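Local structure of voltage-sensor containing phosphatase (3V0D) at residues 221-226 and 237-242; 244-249 and 259-264. The protein probably dephosphorylates phosphoinositides at the membrane under control of a voltage sensor, pairing a PTEN-like phosphatase domain with a C2 domain. The protein carries 1 engineered substitution. All coordinates share one frame; numbering follows the deposited sequence.

Contact 1 (221-226 and 237-242); sequences SDLSMQ and CKFAEG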
loop_
_atom_site.group_PDB
_atom_site.type_symbol
_atom_site.label_atom_id
_atom_site.label_comp_id
_atom_site.label_asym_id
_atom_site.label_seq_id
_atom_site.Cartn_x
_atom_site.Cartn_y
_atom_site.Cartn_z
ATOM N N SER A 221 11.727 24.923 -4.995
ATOM C CA SER A 221 13.134 24.909 -5.334
ATOM C C SER A 221 13.903 23.781 -4.665
ATOM O O SER A 221 14.969 23.405 -5.157
ATOM C CB SER A 221 13.792 26.257 -5.002
ATOM O OG SER A 221 13.798 26.508 -3.599
ATOM N N ASP A 222 13.411 23.258 -3.543
ATOM C CA ASP A 222 14.074 22.159 -2.862
ATOM C C ASP A 222 13.682 20.782 -3.414
ATOM O O ASP A 222 14.285 19.795 -3.014
ATOM C CB ASP A 222 13.758 22.189 -1.355
ATOM C CG ASP A 222 12.256 22.261 -1.074
ATOM O OD1 ASP A 222 11.650 23.283 -1.445
ATOM O OD2 ASP A 222 11.691 21.297 -0.507
ATOM N N LEU A 223 12.672 20.711 -4.276
ATOM C CA LEU A 223 12.040 19.441 -4.601
ATOM C C LEU A 223 12.629 18.745 -5.819
ATOM O O LEU A 223 13.069 19.382 -6.792
ATOM C CB LEU A 223 10.532 19.643 -4.816
ATOM C CG LEU A 223 9.728 20.099 -3.589
ATOM C CD1 LEU A 223 8.282 20.349 -3.980
ATOM C CD2 LEU A 223 9.821 19.104 -2.435
ATOM N N SER A 224 12.534 17.427 -5.773
ATOM C CA SER A 224 12.788 16.583 -6.932
ATOM C C SER A 224 11.716 15.498 -6.940
ATOM O O SER A 224 11.084 15.219 -5.919
ATOM C CB SER A 224 14.203 16.002 -6.915
ATOM O OG SER A 224 14.461 15.363 -5.696
ATOM N N MET A 225 11.529 14.878 -8.102
ATOM C CA MET A 225 10.487 13.868 -8.278
ATOM C C MET A 225 11.091 12.681 -9.006
ATOM O O MET A 225 11.701 12.851 -10.063
ATOM C CB MET A 225 9.317 14.435 -9.084
ATOM C CG MET A 225 8.161 13.464 -9.242
ATOM S SD MET A 225 6.828 14.095 -10.262
ATOM C CE MET A 225 7.585 13.985 -11.880
ATOM N N GLN A 226 10.908 11.497 -8.441
ATOM C CA GLN A 226 11.382 10.256 -9.032
ATOM C C GLN A 226 10.181 9.412 -9.410
ATOM O O GLN A 226 9.263 9.212 -8.607
ATOM C CB GLN A 226 12.219 9.506 -7.999
ATOM C CG GLN A 226 12.865 8.241 -8.540
ATOM C CD GLN A 226 13.485 7.430 -7.439
ATOM O OE1 GLN A 226 12.827 7.099 -6.450
ATOM N NE2 GLN A 226 14.762 7.062 -7.604
ATOM N N CYS A 237 13.447 14.064 -11.951
ATOM C CA CYS A 237 13.322 15.490 -12.254
ATOM C C CYS A 237 13.805 16.287 -11.053
ATOM O O CYS A 237 13.391 16.015 -9.934
ATOM C CB CYS A 237 11.864 15.871 -12.490
ATOM S SG CYS A 237 11.054 14.940 -13.833
ATOM N N LYS A 238 14.659 17.277 -11.285
ATOM C CA LYS A 238 15.152 18.141 -10.201
ATOM C C LYS A 238 14.692 19.546 -10.545
ATOM O O LYS A 238 15.093 20.118 -11.558
ATOM C CB LYS A 238 16.677 18.050 -10.034
ATOM C CG LYS A 238 17.183 16.619 -9.935
ATOM C CD LYS A 238 18.677 16.562 -9.738
ATOM C CE LYS A 238 19.154 15.132 -9.720
ATOM N NZ LYS A 238 20.590 15.010 -9.395
ATOM N N PHE A 239 13.795 20.074 -9.721
ATOM C CA PHE A 239 12.993 21.228 -10.142
ATOM C C PHE A 239 13.797 22.517 -10.300
ATOM O O PHE A 239 13.654 23.200 -11.312
ATOM C CB PHE A 239 11.850 21.460 -9.144
ATOM C CG PHE A 239 10.769 20.388 -9.114
ATOM C CD1 PHE A 239 10.811 19.219 -9.896
ATOM C CD2 PHE A 239 9.684 20.582 -8.256
ATOM C CE1 PHE A 239 9.780 18.279 -9.812
ATOM C CE2 PHE A 239 8.681 19.648 -8.151
ATOM C CZ PHE A 239 8.722 18.496 -8.932
ATOM N N ALA A 240 14.608 22.875 -9.307
ATOM C CA ALA A 240 15.311 24.172 -9.366
ATOM C C ALA A 240 16.204 24.256 -10.595
ATOM O O ALA A 240 16.324 25.309 -11.232
ATOM C CB ALA A 240 16.132 24.395 -8.107
ATOM N N GLU A 241 16.858 23.142 -10.897
ATOM C CA GLU A 241 17.895 23.105 -11.920
ATOM C C GLU A 241 17.352 22.863 -13.324
ATOM O O GLU A 241 18.086 23.019 -14.314
ATOM C CB GLU A 241 18.974 22.073 -11.584
ATOM C CG GLU A 241 19.617 22.282 -10.213
ATOM C CD GLU A 241 18.840 21.609 -9.040
ATOM O OE1 GLU A 241 17.657 21.154 -9.163
ATOM O OE2 GLU A 241 19.458 21.548 -7.949
ATOM N N GLY A 242 16.100 22.434 -13.432
ATOM C CA GLY A 242 15.557 22.107 -14.749
ATOM C C GLY A 242 16.074 20.787 -15.289
ATOM O O GLY A 242 16.074 20.578 -16.482
HETATM O O HOH W 1 15.034 21.311 -6.908
#
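Met225 and Cys237 face each other as an antiparallel hydrogen-bonded pair, Met225 N reaching Cys237 O and Cys237 N reaching Met225 O, each at 2.8 Å. Ser224 and Lys238 form the adjoining non-hydrogen-bonded pair, and Phe239 N, although past the end of its strand, continues the pattern with a bond of 3.1 Å to Leu223 O. Beyond it the backbones part and a water fills in: it accepts from Ala240 N and lies within hydrogen-bonding distance of Ser221 O (2.7 Å) and Leu223 O (2.8 Å). The CB of Ala240 closes this end, 3.3 Å from Ser221 O. The main apolar group is the ring of Phe239: its CB already points toward 221-226, and CG anti to the carbonyl carbon (chi1 -68°) brings the ring against Leu223 and Met225. Leu223 C lies over one ring face, Leu223 CB meets Phe239 CD2 at 3.7 Å, and Met225 CB approaches Phe239 CE1 obliquely at 3.9 Å. On the sheet face that Met225 and Cys237 share, the Met225 methyl CE lies 4.1 Å from Cys237 SG. This face looks into the core of the C2 beta sandwich, where Met225 and Phe239 pack on Val207 of strand 202-210 and Cys237 on Val260 of strand 255-260, while strand 269-276 flanks 223-229 within its own sheet.

Contact 2 (244-249 and 259-264); sequences NCALQY and EVKNCP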
loop_
_atom_site.group_PDB
_atom_site.type_symbol
_atom_site.label_atom_id
_atom_site.label_comp_id
_atom_site.label_asym_id
_atom_site.label_seq_id
_atom_site.Cartn_x
_atom_site.Cartn_y
_atom_site.Cartn_z
ATOM N N ASN A 244 15.512 17.449 -16.481
ATOM C CA ASN A 244 14.308 16.813 -17.036
ATOM C C ASN A 244 13.014 17.540 -16.681
ATOM O O ASN A 244 11.956 16.905 -16.602
ATOM C CB ASN A 244 14.184 15.333 -16.639
ATOM C CG ASN A 244 15.214 14.460 -17.273
ATOM O OD1 ASN A 244 15.546 14.611 -18.465
ATOM N ND2 ASN A 244 15.714 13.500 -16.499
ATOM N N CYS A 245 13.044 18.870 -16.539
ATOM C CA CYS A 245 11.816 19.569 -16.173
ATOM C C CYS A 245 11.993 21.071 -16.338
ATOM O O CYS A 245 13.078 21.555 -16.644
ATOM C CB CYS A 245 11.390 19.232 -14.719
ATOM S SG CYS A 245 12.525 19.858 -13.486
ATOM N N ALA A 246 10.901 21.794 -16.120
ATOM C CA ALA A 246 10.909 23.257 -16.087
ATOM C C ALA A 246 9.904 23.726 -15.049
ATOM O O ALA A 246 8.701 23.501 -15.186
ATOM C CB ALA A 246 10.587 23.839 -17.450
ATOM N N LEU A 247 10.395 24.378 -14.004
ATOM C CA LEU A 247 9.582 24.802 -12.876
ATOM C C LEU A 247 9.048 26.211 -13.018
ATOM O O LEU A 247 9.789 27.115 -13.403
ATOM C CB LEU A 247 10.478 24.772 -11.635
ATOM C CG LEU A 247 9.911 25.305 -10.314
ATOM C CD1 LEU A 247 8.782 24.437 -9.838
ATOM C CD2 LEU A 247 11.002 25.409 -9.253
ATOM N N GLN A 248 7.780 26.389 -12.650
ATOM C CA GLN A 248 7.172 27.714 -12.488
ATOM C C GLN A 248 6.526 27.798 -11.098
ATOM O O GLN A 248 5.808 26.895 -10.676
ATOM C CB GLN A 248 6.139 27.993 -13.600
ATOM C CG GLN A 248 5.422 29.344 -13.462
ATOM C CD GLN A 248 4.340 29.623 -14.530
ATOM O OE1 GLN A 248 3.985 28.758 -15.339
ATOM N NE2 GLN A 248 3.802 30.844 -14.516
ATOM N N TYR A 249 6.817 28.866 -10.371
ATOM C CA TYR A 249 6.228 29.108 -9.068
ATOM C C TYR A 249 5.302 30.316 -9.177
ATOM O O TYR A 249 5.690 31.345 -9.760
ATOM C CB TYR A 249 7.338 29.388 -8.048
ATOM C CG TYR A 249 6.865 29.951 -6.734
ATOM C CD1 TYR A 249 5.936 29.278 -5.944
ATOM C CD2 TYR A 249 7.371 31.153 -6.264
ATOM C CE1 TYR A 249 5.499 29.806 -4.723
ATOM C CE2 TYR A 249 6.958 31.677 -5.054
ATOM C CZ TYR A 249 6.027 31.003 -4.283
ATOM O OH TYR A 249 5.626 31.547 -3.076
ATOM N N GLU A 259 6.741 21.429 -15.822
ATOM C CA GLU A 259 6.716 20.610 -16.997
ATOM C C GLU A 259 7.687 19.465 -16.801
ATOM O O GLU A 259 8.833 19.696 -16.403
ATOM C CB GLU A 259 7.105 21.415 -18.213
ATOM C CG GLU A 259 7.123 20.578 -19.463
ATOM C CD GLU A 259 7.663 21.304 -20.654
ATOM O OE1 GLU A 259 7.849 22.540 -20.588
ATOM O OE2 GLU A 259 7.890 20.621 -21.671
ATOM N N VAL A 260 7.227 18.244 -17.046
ATOM C CA VAL A 260 8.051 17.059 -16.922
ATOM C C VAL A 260 8.506 16.675 -18.324
ATOM O O VAL A 260 7.672 16.488 -19.216
ATOM C CB VAL A 260 7.249 15.946 -16.246
ATOM C CG1 VAL A 260 8.014 14.621 -16.258
ATOM C CG2 VAL A 260 6.874 16.356 -14.816
ATOM N N LYS A 261 9.820 16.564 -18.516
ATOM C CA LYS A 261 10.391 16.273 -19.822
ATOM C C LYS A 261 10.971 14.870 -19.855
ATOM O O LYS A 261 11.468 14.361 -18.837
ATOM C CB LYS A 261 11.495 17.289 -20.130
ATOM C CG LYS A 261 11.025 18.733 -20.132
ATOM C CD LYS A 261 12.230 19.647 -20.351
ATOM C CE LYS A 261 11.861 21.092 -20.297
ATOM N NZ LYS A 261 13.072 21.933 -20.515
ATOM N N ASN A 262 10.921 14.267 -21.047
ATOM C CA ASN A 262 11.623 13.020 -21.326
ATOM C C ASN A 262 11.074 11.822 -20.570
ATOM O O ASN A 262 11.763 10.823 -20.418
ATOM C CB ASN A 262 13.126 13.167 -21.089
ATOM C CG ASN A 262 13.705 14.320 -21.847
ATOM O OD1 ASN A 262 13.443 14.484 -23.032
ATOM N ND2 ASN A 262 14.480 15.146 -21.166
ATOM N N CYS A 263 9.818 11.872 -20.121
ATOM C CA CYS A 263 9.273 10.693 -19.449
ATOM C C CYS A 263 9.165 9.534 -20.439
ATOM O O CYS A 263 8.624 9.703 -21.524
ATOM C CB CYS A 263 7.896 11.009 -18.904
ATOM S SG CYS A 263 7.215 9.716 -17.834
ATOM N N PRO A 264 9.634 8.336 -20.051
ATOM C CA PRO A 264 9.405 7.179 -20.913
ATOM C C PRO A 264 7.945 6.750 -20.826
ATOM O O PRO A 264 7.187 7.197 -19.951
ATOM C CB PRO A 264 10.314 6.107 -20.291
ATOM C CG PRO A 264 10.355 6.464 -18.855
ATOM C CD PRO A 264 10.381 7.975 -18.839
#
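The side-chain amides of Asn244 and Asn262 meet with their planes 81° apart: Asn262 ND2 gives a hydrogen to Asn244 OD1 at 3.0 Å. The acceptor lies almost in the amide plane of Asn262, whereas the donor is tilted 23° from the carbonyl plane of Asn244. Lys261 O lies 3.6 Å from Asn244 CB, beside the root of that side chain. With CG anti to the carbonyl carbon in both asparagines, the two side chains converge at about a right angle. A second bond of Asn244, from ND2 to Leu236 O, helps to fix the rotation of its amide. The backbone of the same residue is also held, Lys261 N reaching Asn244 O at 2.9 Å from well above the carbonyl plane. Next come the antiparallel pairs, Cys245 with Val260 non-hydrogen-bonded and Ala246 with Glu259 hydrogen-bonded through both N and O. Cys245 CA adds a CA-H...O contact of 3.0 Å to Glu259 O. Lys261 lays its extended chain along the backbone of Cys245, its CE 4.2 Å from Ala246 CB. These segments form the open end of the hairpin of strands 245-250 and 255-260 at the border of the five-stranded C2 sheet; on its inner side Val260 packs against Val207 of strand 202-210 and Leu235 of strand 232-238.

How the contacts relate
Contact 1 closes before contact 2 opens, so two hairpins follow in series, 223-229 with 232-238 and then 245-250 with 255-260, their contact centres 9 Å apart. They belong to different sheets: strand 232-238 borders the four-stranded one and strand 245-250 the five-stranded one. The short turn between these border strands therefore carries the chain across the edge of the C2 beta sandwich. There the contacts touch, Cys245 SG lying 3.2 Å from Lys238 O and Phe239 O 3.6 Å from Leu247 CB. Together they close one edge of the domain that, as in PTEN, accompanies the phosphatase domain and probably helps it to engage membranes.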